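Local atomic coordinates of malate dehydrogenase (PDB entry 1V9N), a protein that catalyses the reversible NAD-dependent oxidation of (S)-malate to oxaloacetate, working as a homodimer of the LDH2/MDH2 oxidoreductase family. Residues 103-108 and 280-285; 142-147 and 172-177; 181-186 and 320-325. All blocks are in the same frame, centred on the assembly; numbering follows the deposited sequence.

Contact 1 of 3, residues 103-108 and 280-285; sequences RSMKLA and HFFMVI
The hydroxyl of Ser104 bonds to Val100 O one turn back in helix 97-115, and this satisfies it within its own helix while its CB approaches the Phe282 ring obliquely, 3.4 Å from CE2 of that ring. Serine suits the spot because it is short: the ring can come close to the helix, and the one polar atom finds a partner without crossing to the strand. No hydrogen bond spans the contact. Met105, built as selenomethionine, has CG anti to the backbone N (chi1 -179°) and then bends twice, which carries its methyl CE to the rim of the Phe282 ring, near the ring plane and 3.9 Å from CD1. Its SE meets Val284 CG2 at 3.4 Å. Val284 CG2 also lies 3.6 Å from Ala108 CB, where the small alanine lets the helix settle over the strand with Ala108 CA 6.0 Å from Val284 CA. Helix 97-115 links the parallel neighbours 87-91 and 117-125 in a beta-alpha-beta crossover, and it also packs on strand 278-285; the axes of 103-108 and 280-285 run 27° apart in direction and approach to 8.0 Å. An alanine in place of Phe282 would probably open a gap between helix and strand where Ser104 CB and the methyl of Met105 now meet the ring, and leave that methyl freer to turn. Phe282 and Val284 suit the helix-facing side of the strand, being bulky and apolar. Met283, between them, and Phe281, just before, face the other way, where both pack on Met283 of the second subunit.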
# COMPACT_ATOMS: atom_id res chain seq x y z
N ARG A 103 -1.58 -12.51 -19.09
CA ARG A 103 -2.95 -12.58 -19.60
C ARG A 103 -3.92 -11.86 -18.68
O ARG A 103 -4.88 -11.23 -19.15
CB ARG A 103 -3.39 -14.04 -19.77
CG ARG A 103 -2.55 -14.83 -20.76
CD ARG A 103 -2.63 -14.24 -22.16
NE ARG A 103 -1.56 -14.75 -23.02
CZ ARG A 103 -1.32 -14.32 -24.26
NH1 ARG A 103 -2.08 -13.37 -24.80
NH2 ARG A 103 -0.32 -14.84 -24.96
N SER A 104 -3.69 -11.96 -17.37
CA SER A 104 -4.55 -11.30 -16.40
C SER A 104 -4.44 -9.78 -16.53
O SER A 104 -5.44 -9.07 -16.49
CB SER A 104 -4.18 -11.72 -14.98
OG SER A 104 -4.52 -13.07 -14.74
N MSE A 105 -3.21 -9.28 -16.68
CA MSE A 105 -3.01 -7.84 -16.79
C MSE A 105 -3.55 -7.32 -18.12
O MSE A 105 -4.09 -6.22 -18.17
CB MSE A 105 -1.52 -7.48 -16.64
CG MSE A 105 -1.24 -5.98 -16.72
SE MSE A 105 -2.34 -4.90 -15.51
CE MSE A 105 -1.15 -4.80 -14.00
N LYS A 106 -3.40 -8.10 -19.19
CA LYS A 106 -3.92 -7.70 -20.50
C LYS A 106 -5.44 -7.52 -20.39
O LYS A 106 -6.00 -6.59 -20.96
CB LYS A 106 -3.62 -8.76 -21.56
CG LYS A 106 -2.21 -8.71 -22.13
CD LYS A 106 -1.99 -7.43 -22.93
CE LYS A 106 -0.59 -7.38 -23.53
NZ LYS A 106 -0.39 -6.17 -24.40
N LEU A 107 -6.10 -8.41 -19.66
CA LEU A 107 -7.55 -8.33 -19.48
C LEU A 107 -7.93 -7.12 -18.64
O LEU A 107 -8.93 -6.45 -18.93
CB LEU A 107 -8.09 -9.61 -18.83
CG LEU A 107 -9.59 -9.63 -18.54
CD1 LEU A 107 -10.37 -9.55 -19.86
CD2 LEU A 107 -9.95 -10.90 -17.78
N ALA A 108 -7.15 -6.83 -17.60
CA ALA A 108 -7.43 -5.68 -16.76
C ALA A 108 -7.32 -4.39 -17.58
O ALA A 108 -8.14 -3.48 -17.46
CB ALA A 108 -6.46 -5.64 -15.58
N HIS A 280 -2.46 -13.61 -7.37
CA HIS A 280 -2.08 -12.26 -7.77
C HIS A 280 -3.26 -11.29 -7.80
O HIS A 280 -4.42 -11.70 -7.88
CB HIS A 280 -1.46 -12.26 -9.18
CG HIS A 280 -0.54 -13.41 -9.45
ND1 HIS A 280 0.51 -13.74 -8.63
CD2 HIS A 280 -0.50 -14.27 -10.49
CE1 HIS A 280 1.17 -14.76 -9.15
NE2 HIS A 280 0.58 -15.10 -10.28
N PHE A 281 -2.94 -10.00 -7.75
CA PHE A 281 -3.93 -8.93 -7.80
C PHE A 281 -3.46 -7.95 -8.88
O PHE A 281 -2.30 -7.54 -8.88
CB PHE A 281 -3.99 -8.20 -6.45
CG PHE A 281 -4.91 -6.99 -6.45
CD1 PHE A 281 -6.27 -7.13 -6.21
CD2 PHE A 281 -4.40 -5.72 -6.71
CE1 PHE A 281 -7.12 -6.03 -6.22
CE2 PHE A 281 -5.24 -4.61 -6.72
CZ PHE A 281 -6.60 -4.76 -6.48
N PHE A 282 -4.36 -7.59 -9.79
CA PHE A 282 -4.02 -6.65 -10.86
C PHE A 282 -5.11 -5.59 -10.91
O PHE A 282 -6.31 -5.90 -10.86
CB PHE A 282 -3.94 -7.36 -12.21
CG PHE A 282 -2.98 -8.52 -12.23
CD1 PHE A 282 -1.61 -8.31 -12.36
CD2 PHE A 282 -3.45 -9.83 -12.08
CE1 PHE A 282 -0.72 -9.38 -12.34
CE2 PHE A 282 -2.56 -10.91 -12.06
CZ PHE A 282 -1.20 -10.68 -12.19
N MSE A 283 -4.70 -4.33 -11.00
CA MSE A 283 -5.65 -3.24 -11.07
C MSE A 283 -5.16 -2.18 -12.03
O MSE A 283 -4.00 -1.75 -11.97
CB MSE A 283 -5.86 -2.63 -9.69
CG MSE A 283 -6.86 -1.50 -9.67
SE MSE A 283 -6.98 -0.76 -7.91
CE MSE A 283 -6.70 1.10 -8.32
N VAL A 284 -6.05 -1.74 -12.91
CA VAL A 284 -5.71 -0.72 -13.89
C VAL A 284 -6.72 0.40 -13.84
O VAL A 284 -7.93 0.16 -13.73
CB VAL A 284 -5.69 -1.30 -15.33
CG1 VAL A 284 -5.32 -0.22 -16.34
CG2 VAL A 284 -4.73 -2.46 -15.40
N ILE A 285 -6.23 1.62 -13.90
CA ILE A 285 -7.10 2.78 -13.90
C ILE A 285 -6.81 3.51 -15.20
O ILE A 285 -5.67 3.92 -15.44
CB ILE A 285 -6.82 3.72 -12.71
CG1 ILE A 285 -7.14 3.01 -11.39
CG2 ILE A 285 -7.67 4.98 -12.83
CD1 ILE A 285 -6.85 3.86 -10.14

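Contact 2 of 3, residues 142-147 and 172-177; sequences GMIGIS and LAAPTK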
# COMPACT_ATOMS: atom_id res chain seq x y z
N GLY A 142 -0.58 4.04 -21.14
CA GLY A 142 -1.13 5.32 -20.74
C GLY A 142 -2.11 5.23 -19.58
O GLY A 142 -3.02 6.05 -19.46
N MSE A 143 -1.92 4.23 -18.72
CA MSE A 143 -2.81 4.02 -17.58
C MSE A 143 -2.02 3.73 -16.31
O MSE A 143 -0.82 3.48 -16.36
CB MSE A 143 -3.74 2.84 -17.86
CG MSE A 143 -4.47 2.93 -19.19
SE MSE A 143 -5.54 1.37 -19.53
CE MSE A 143 -5.92 1.70 -21.41
N ILE A 144 -2.70 3.77 -15.17
CA ILE A 144 -2.06 3.47 -13.89
C ILE A 144 -2.19 1.96 -13.67
O ILE A 144 -3.28 1.39 -13.81
CB ILE A 144 -2.73 4.19 -12.71
CG1 ILE A 144 -2.55 5.71 -12.86
CG2 ILE A 144 -2.14 3.67 -11.38
CD1 ILE A 144 -3.25 6.52 -11.79
N GLY A 145 -1.08 1.32 -13.35
CA GLY A 145 -1.12 -0.11 -13.13
C GLY A 145 -0.67 -0.45 -11.73
O GLY A 145 0.31 0.10 -11.22
N ILE A 146 -1.42 -1.35 -11.09
CA ILE A 146 -1.09 -1.82 -9.75
C ILE A 146 -1.07 -3.34 -9.77
O ILE A 146 -1.98 -3.97 -10.32
CB ILE A 146 -2.13 -1.37 -8.71
CG1 ILE A 146 -2.07 0.14 -8.52
CG2 ILE A 146 -1.88 -2.10 -7.38
CD1 ILE A 146 -3.19 0.69 -7.67
N SER A 147 -0.02 -3.92 -9.20
CA SER A 147 0.08 -5.37 -9.14
C SER A 147 0.64 -5.82 -7.80
O SER A 147 1.50 -5.16 -7.22
CB SER A 147 0.96 -5.91 -10.26
OG SER A 147 0.92 -7.33 -10.25
N LEU A 172 3.25 -0.12 -8.33
CA LEU A 172 2.41 0.86 -8.98
C LEU A 172 3.24 1.59 -10.03
O LEU A 172 4.33 2.09 -9.74
CB LEU A 172 1.83 1.88 -7.99
CG LEU A 172 0.85 2.89 -8.62
CD1 LEU A 172 -0.12 3.38 -7.57
CD2 LEU A 172 1.60 4.06 -9.26
N ALA A 173 2.72 1.63 -11.24
CA ALA A 173 3.40 2.30 -12.33
C ALA A 173 2.43 3.33 -12.91
O ALA A 173 1.24 3.06 -13.03
CB ALA A 173 3.80 1.30 -13.41
N ALA A 174 2.95 4.50 -13.24
CA ALA A 174 2.12 5.55 -13.83
C ALA A 174 2.93 6.22 -14.93
O ALA A 174 4.14 6.38 -14.80
CB ALA A 174 1.73 6.57 -12.77
N PRO A 175 2.28 6.60 -16.03
CA PRO A 175 3.02 7.25 -17.11
C PRO A 175 3.39 8.69 -16.74
O PRO A 175 2.70 9.34 -15.95
CB PRO A 175 2.05 7.18 -18.29
CG PRO A 175 0.72 7.29 -17.62
CD PRO A 175 0.86 6.40 -16.41
N THR A 176 4.50 9.18 -17.31
CA THR A 176 4.94 10.56 -17.06
C THR A 176 5.35 11.16 -18.40
O THR A 176 5.17 10.54 -19.46
CB THR A 176 6.16 10.62 -16.11
OG1 THR A 176 7.34 10.27 -16.83
CG2 THR A 176 5.99 9.65 -14.93
N LYS A 177 5.88 12.38 -18.37
CA LYS A 177 6.34 13.03 -19.60
C LYS A 177 7.54 12.26 -20.13
O LYS A 177 7.84 12.30 -21.32
CB LYS A 177 6.75 14.48 -19.32
CG LYS A 177 5.63 15.38 -18.80
CD LYS A 177 4.64 15.76 -19.89
CE LYS A 177 5.30 16.59 -20.99
NZ LYS A 177 5.93 17.84 -20.45
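Antiparallel pairing stops here at a proline: continuing the register would bring Met143 O to the N of Pro175, which has no N-H; Met143 O meets ring carbon CD of Pro175 instead, at 3.4 Å. The ring also reaches back toward the preceding glycine, with Pro175 CG 4.0 Å from Gly142 C. Gly142 closes helix 132-139 as the C-prime residue of a Schellman motif; its positive phi of 81° would press a CB against the preceding carbonyl, so glycine fits. The chain then leaves the helix and heads for strand 144-149.

Before the proline the pairing is regular. Gly145 and Ala173 form a hydrogen-bonded pair: Gly145 N gives a nearly straight bond to Ala173 O (2.9 Å, 169°), and Ala173 N returns one to Gly145 O (2.9 Å), both in the carbonyl plane. Each oxygen takes a CA-H contact as well, Leu172 CA to Gly145 O at 3.2 Å and Ile144 CA to Ala173 O at 3.4 Å. Ile146 and Leu172 make the non-hydrogen-bonded pair. With CG anti to its backbone N (chi1 -176°), Leu172 sets its branch between two beta-branched residues that suit an extended chain: its CG lies 4.1 Å from Ile144 CG2, its CD1 3.9 Å from Ile146 CG1. This apolar cluster continues into the dimer interface, where Leu259 and Met251 of the second subunit pack on Ile144 and Leu172.

Met143 heads instead toward helix 97-115, while Pro175 touches Leu293 of helix 293-308. Within the mixed sheet, strand 144-149 runs between 278-285 and 170-174, and 170-174 is bonded in turn to strand 181-185.

Contact 3 of 3, residues 181-186 and 320-325; sequences FLLDMA and WIHGEK. With NDP (NADPH dihydro-nicotinamide-adenine-dinucleotide phosphate), chain B.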
# COMPACT_ATOMS: atom_id res chain seq x y z
N PHE A 181 6.72 6.24 -13.80
CA PHE A 181 7.02 6.24 -12.39
C PHE A 181 6.83 4.76 -12.07
O PHE A 181 5.89 4.14 -12.57
CB PHE A 181 5.97 7.06 -11.63
CG PHE A 181 5.96 6.80 -10.16
CD1 PHE A 181 6.81 7.52 -9.31
CD2 PHE A 181 5.13 5.83 -9.61
CE1 PHE A 181 6.82 7.26 -7.93
CE2 PHE A 181 5.13 5.56 -8.25
CZ PHE A 181 5.98 6.28 -7.40
N LEU A 182 7.70 4.17 -11.26
CA LEU A 182 7.56 2.76 -10.95
C LEU A 182 7.99 2.38 -9.55
O LEU A 182 9.18 2.31 -9.24
CB LEU A 182 8.34 1.91 -11.96
CG LEU A 182 8.40 0.39 -11.68
CD1 LEU A 182 7.00 -0.22 -11.68
CD2 LEU A 182 9.29 -0.28 -12.74
N LEU A 183 7.00 2.15 -8.69
CA LEU A 183 7.25 1.71 -7.33
C LEU A 183 7.09 0.20 -7.43
O LEU A 183 6.13 -0.29 -8.02
CB LEU A 183 6.21 2.28 -6.37
CG LEU A 183 6.20 1.72 -4.94
CD1 LEU A 183 7.54 1.99 -4.26
CD2 LEU A 183 5.06 2.36 -4.15
N ASP A 184 8.05 -0.54 -6.88
CA ASP A 184 7.99 -2.00 -6.89
C ASP A 184 8.77 -2.42 -5.66
O ASP A 184 9.99 -2.41 -5.66
CB ASP A 184 8.62 -2.56 -8.17
CG ASP A 184 8.40 -4.06 -8.30
OD1 ASP A 184 7.70 -4.62 -7.42
OD2 ASP A 184 8.90 -4.66 -9.27
N MSE A 185 8.04 -2.81 -4.61
CA MSE A 185 8.66 -3.16 -3.33
C MSE A 185 8.04 -4.32 -2.57
O MSE A 185 6.82 -4.51 -2.59
CB MSE A 185 8.57 -1.93 -2.42
CG MSE A 185 7.13 -1.41 -2.36
SE MSE A 185 6.67 -0.14 -0.99
CE MSE A 185 6.19 -1.38 0.41
N ALA A 186 8.87 -5.09 -1.89
CA ALA A 186 8.38 -6.18 -1.06
C ALA A 186 7.90 -5.46 0.20
O ALA A 186 8.42 -4.40 0.54
CB ALA A 186 9.50 -7.13 -0.73
N TRP A 320 16.22 10.38 -5.54
CA TRP A 320 15.73 9.61 -6.68
C TRP A 320 14.21 9.51 -6.65
O TRP A 320 13.58 9.76 -5.61
CB TRP A 320 16.28 8.18 -6.66
CG TRP A 320 17.77 8.06 -6.69
CD1 TRP A 320 18.62 8.07 -5.62
CD2 TRP A 320 18.58 7.86 -7.85
NE1 TRP A 320 19.91 7.89 -6.05
CE2 TRP A 320 19.92 7.77 -7.41
CE3 TRP A 320 18.31 7.77 -9.23
CZ2 TRP A 320 20.99 7.57 -8.30
CZ3 TRP A 320 19.38 7.58 -10.11
CH2 TRP A 320 20.70 7.48 -9.63
N ILE A 321 13.62 9.14 -7.78
CA ILE A 321 12.19 8.92 -7.88
C ILE A 321 12.09 7.42 -8.13
O ILE A 321 12.96 6.84 -8.77
CB ILE A 321 11.55 9.70 -9.07
CG1 ILE A 321 10.02 9.58 -9.00
CG2 ILE A 321 12.04 9.14 -10.39
CD1 ILE A 321 9.43 10.12 -7.71
N HIS A 322 11.06 6.79 -7.60
CA HIS A 322 10.92 5.35 -7.75
C HIS A 322 10.92 4.87 -9.19
O HIS A 322 10.14 5.33 -10.03
CB HIS A 322 9.69 4.88 -7.00
CG HIS A 322 9.72 5.27 -5.55
ND1 HIS A 322 9.56 6.57 -5.14
CD2 HIS A 322 10.00 4.55 -4.44
CE1 HIS A 322 9.75 6.64 -3.83
NE2 HIS A 322 10.02 5.43 -3.38
N GLY A 323 11.83 3.94 -9.48
CA GLY A 323 11.95 3.39 -10.81
C GLY A 323 13.14 3.97 -11.56
O GLY A 323 13.63 3.37 -12.51
N GLU A 324 13.61 5.13 -11.12
CA GLU A 324 14.73 5.81 -11.76
C GLU A 324 16.03 5.01 -11.78
O GLU A 324 16.62 4.83 -12.84
CB GLU A 324 14.96 7.17 -11.09
CG GLU A 324 16.07 7.99 -11.71
CD GLU A 324 16.06 9.43 -11.25
OE1 GLU A 324 15.70 9.68 -10.09
OE2 GLU A 324 16.42 10.32 -12.06
N LYS A 325 16.47 4.53 -10.62
CA LYS A 325 17.70 3.72 -10.56
C LYS A 325 17.59 2.55 -11.54
O LYS A 325 18.51 2.29 -12.31
CB LYS A 325 17.92 3.15 -9.16
CG LYS A 325 18.38 4.15 -8.11
CD LYS A 325 18.54 3.44 -6.77
CE LYS A 325 19.01 4.38 -5.68
NZ LYS A 325 19.10 3.68 -4.36
PA NDP B . 14.02 -2.16 -3.46
O1A NDP B . 15.09 -2.52 -4.36
O2A NDP B . 14.24 -1.75 -2.03
O5B NDP B . 13.15 -0.99 -4.21
C5B NDP B . 11.97 -0.42 -3.60
C4B NDP B . 11.43 0.59 -4.62
O4B NDP B . 12.01 1.85 -4.23
C3B NDP B . 11.78 0.41 -6.07
O3B NDP B . 10.61 0.79 -6.87
C2B NDP B . 12.93 1.31 -6.36
O2B NDP B . 13.12 1.74 -7.72
C1B NDP B . 12.69 2.39 -5.35
N9A NDP B . 13.92 3.02 -4.80
C8A NDP B . 15.16 2.42 -4.45
N7A NDP B . 16.00 3.32 -3.96
C5A NDP B . 15.34 4.51 -3.97
C6A NDP B . 15.66 5.85 -3.57
N6A NDP B . 16.86 6.12 -3.05
N1A NDP B . 14.73 6.85 -3.72
C2A NDP B . 13.49 6.58 -4.25
N3A NDP B . 13.09 5.36 -4.65
C4A NDP B . 14.06 4.35 -4.48
O3 NDP B . 12.87 -3.24 -3.40
PN NDP B . 12.67 -4.74 -2.93
O1N NDP B . 11.65 -4.68 -1.89
O2N NDP B . 14.06 -5.15 -2.53
O5D NDP B . 12.18 -5.42 -4.29
C5D NDP B . 12.69 -6.70 -4.75
C4D NDP B . 12.00 -7.10 -6.11
O4D NDP B . 11.52 -8.42 -5.94
C3D NDP B . 10.78 -6.27 -6.56
O3D NDP B . 10.88 -6.04 -7.97
C2D NDP B . 9.56 -7.09 -6.16
O2D NDP B . 8.46 -6.82 -6.99
C1D NDP B . 10.13 -8.53 -6.26
N1N NDP B . 9.50 -9.49 -5.32
C2N NDP B . 8.75 -10.55 -5.91
C3N NDP B . 8.14 -11.51 -4.99
C7N NDP B . 7.37 -12.63 -5.54
O7N NDP B . 6.83 -13.49 -4.83
N7N NDP B . 7.21 -12.76 -6.88
C4N NDP B . 8.34 -11.33 -3.59
C5N NDP B . 9.07 -10.29 -3.04
C6N NDP B . 9.66 -9.36 -3.90
P2B NDP B . 14.14 1.16 -8.73
O1X NDP B . 14.66 2.37 -9.38
O2X NDP B . 13.44 0.27 -9.70
O3X NDP B . 15.23 0.40 -7.98
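Leu182 and Gly323 meet beside the adenosine ribose of NADPH. Gly323 N bonds to O2B, the ester oxygen of the 2'-phosphate, at 3.1 Å, and the face of the His322 ring lies against the adenine, with NADPH N3A 3.2 Å above its plane. Further along the strand, Asp184 N donates to O3B of the same ribose (2.9 Å), Asp184 OD2 accepts from O3D of the nicotinamide ribose (2.7 Å), and Ala186 N holds phosphate oxygen O1N (2.8 Å). Lys325 NZ reaches adenine N7A.

Behind this shell, Leu182 N bonds to His322 O (3.0 Å), coming from above the carbonyl plane. A type II turn over 321-324 needs Gly323: its phi is 103°, and a CB would collide with that of Leu182. The Phe181 ring packs against the turn, its edge at Ile321 CG1 (3.8 Å from Phe181 CD1). Beyond, His322 NE2 bonds to His243 O of the second subunit, which probably helps to orient the imidazole.

Gly323 also sits at the N-cap position of helix 324-336, whose start would probably favour the negative 2'-phosphate, whereas Asp184 binds the nicotinamide ribose, common to NAD and NADP, and probably does not distinguish them.

In the fold
From the N terminus, helix 97-115 opens contact 1, whose partner strand 278-285 comes only after more than 160 residues. Inside that long loop contact 2 opens and closes, joining 144-149 to 170-174 through a connection without helix. Strand 181-185 follows directly and opens contact 3, in series with contact 2. Contact 1 then closes at 280-285 before contact 3 closes at 320-325, so these two cross. Contacts 1 and 2 are joined by backbone hydrogen bonds between strands 278-285 and 144-149, contacts 2 and 3 by those between 170-174 and 181-185. One sheet thus carries helix 97-115 on a face and brings its edge strand 181-185 to the NADPH pocket, with all three contacts touching the second subunit.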